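Local coordinates for transcriptional regulator, MarR family (Methanosarcina mazei, PDB 3S2W), which probably binds DNA as a dimeric transcription factor of the winged helix-turn-helix MarR family, at residues 22-25 / 26-30. Numbering follows the deposited sequence.
Sequences EFIG and KAISY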
loop_
_atom_site.group_PDB
_atom_site.type_symbol
_atom_site.label_atom_id
_atom_site.label_comp_id
_atom_site.label_asym_id
_atom_site.label_seq_id
_atom_site.Cartn_x
_atom_site.Cartn_y
_atom_site.Cartn_z
ATOM N N GLU A 22 -9.202 2.177 13.176
ATOM C CA GLU A 22 -9.010 1.750 11.795
ATOM C C GLU A 22 -8.254 2.778 10.958
ATOM O O GLU A 22 -7.793 2.465 9.866
ATOM C CB GLU A 22 -10.352 1.449 11.130
ATOM C CG GLU A 22 -10.901 0.088 11.466
ATOM C CD GLU A 22 -12.381 0.123 11.746
ATOM O OE1 GLU A 22 -12.756 0.090 12.938
ATOM O OE2 GLU A 22 -13.169 0.185 10.779
ATOM N N PHE A 23 -8.114 3.994 11.476
ATOM C CA PHE A 23 -7.644 5.095 10.651
ATOM C C PHE A 23 -6.195 4.937 10.160
ATOM O O PHE A 23 -5.879 5.291 9.026
ATOM C CB PHE A 23 -7.831 6.443 11.353
ATOM C CG PHE A 23 -7.138 7.565 10.656
ATOM C CD1 PHE A 23 -7.740 8.204 9.582
ATOM C CD2 PHE A 23 -5.861 7.953 11.040
ATOM C CE1 PHE A 23 -7.088 9.226 8.917
ATOM C CE2 PHE A 23 -5.208 8.973 10.382
ATOM C CZ PHE A 23 -5.821 9.611 9.320
ATOM N N ILE A 24 -5.335 4.411 11.025
ATOM C CA ILE A 24 -3.950 4.153 10.696
ATOM C C ILE A 24 -3.866 3.331 9.400
ATOM O O ILE A 24 -3.287 3.775 8.402
ATOM C CB ILE A 24 -3.220 3.395 11.839
ATOM C CG1 ILE A 24 -3.337 4.139 13.171
ATOM C CG2 ILE A 24 -1.762 3.239 11.502
ATOM C CD1 ILE A 24 -4.639 3.877 13.960
ATOM N N GLY A 25 -4.461 2.142 9.424
ATOM C CA GLY A 25 -4.460 1.259 8.276
ATOM C C GLY A 25 -5.114 1.868 7.050
ATOM O O GLY A 25 -4.633 1.707 5.938
ATOM N N LYS A 26 -6.211 2.577 7.252
ATOM C CA LYS A 26 -6.887 3.250 6.154
ATOM C C LYS A 26 -5.980 4.336 5.527
ATOM O O LYS A 26 -5.772 4.373 4.304
ATOM C CB LYS A 26 -8.219 3.832 6.647
ATOM C CG LYS A 26 -9.290 4.019 5.585
ATOM C CD LYS A 26 -10.579 4.595 6.179
ATOM C CE LYS A 26 -11.224 3.632 7.180
ATOM N NZ LYS A 26 -11.624 4.316 8.455
ATOM N N ALA A 27 -5.424 5.205 6.361
ATOM C CA ALA A 27 -4.580 6.284 5.858
ATOM C C ALA A 27 -3.425 5.712 5.012
ATOM O O ALA A 27 -3.096 6.222 3.937
ATOM C CB ALA A 27 -4.050 7.155 7.025
ATOM N N ILE A 28 -2.830 4.638 5.511
ATOM C CA ILE A 28 -1.696 3.984 4.873
ATOM C C ILE A 28 -2.053 3.378 3.519
ATOM O O ILE A 28 -1.387 3.660 2.521
ATOM C CB ILE A 28 -1.092 2.943 5.834
ATOM C CG1 ILE A 28 -0.393 3.694 6.977
ATOM C CG2 ILE A 28 -0.157 1.963 5.113
ATOM C CD1 ILE A 28 0.198 2.805 8.029
ATOM N N SER A 29 -3.119 2.586 3.471
ATOM C CA SER A 29 -3.637 2.053 2.204
ATOM C C SER A 29 -3.891 3.135 1.158
ATOM O O SER A 29 -3.622 2.935 -0.011
ATOM C CB SER A 29 -4.949 1.323 2.446
ATOM O OG SER A 29 -4.841 0.515 3.600
ATOM N N TYR A 30 -4.435 4.273 1.576
ATOM C CA TYR A 30 -4.696 5.348 0.632
ATOM C C TYR A 30 -3.439 6.047 0.141
ATOM O O TYR A 30 -3.315 6.350 -1.051
ATOM C CB TYR A 30 -5.663 6.380 1.227
ATOM C CG TYR A 30 -7.117 5.973 1.116
ATOM C CD1 TYR A 30 -7.855 6.288 -0.018
ATOM C CD2 TYR A 30 -7.748 5.264 2.140
ATOM C CE1 TYR A 30 -9.187 5.918 -0.134
ATOM C CE2 TYR A 30 -9.075 4.886 2.037
ATOM C CZ TYR A 30 -9.791 5.218 0.894
ATOM O OH TYR A 30 -11.108 4.849 0.770
#
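Phe-23 lays one face of its ring over the methyl of Ala-27, one turn further along helix 23-43 in this MarR-type fold, and the pair illustrates how i to i+4 spacing sorts side chains on an α-helix. A chi1 of 169° carries the ring outward with CG opposite the backbone N, leaning towards the next turn, where CB of Ala-27 lies 4.1 Å from the Phe-23 ring centroid, a CH-pi contact offset toward the rim. On another flank Ile-24 and Ile-28 run side by side, CG2 of Ile-24 lying 4.0 Å from CD1 of Ile-28, and both rest on Met-151 of helix 138-157. Lys-26 extends back beside Glu-22, yet its NZ is salt-bridged to Asp-20 and stays 5.0 Å from OE2 of Glu-22. Phe-23 and Lys-26 also pack on the second subunit. The backbone amides of Lys-26 to Ser-29 each hydrogen-bond to the carbonyl oxygen four residues earlier. Were Ser-29 an alanine, the carbonyl of Gly-25 would probably keep just the amide of its two donors here. These reach that oxygen from opposite faces of its plane: Ser-29 N at 3.0 Å from Gly-25 O, and Ser-29 OG at 2.6 Å, tilted 32° from the carbonyl plane.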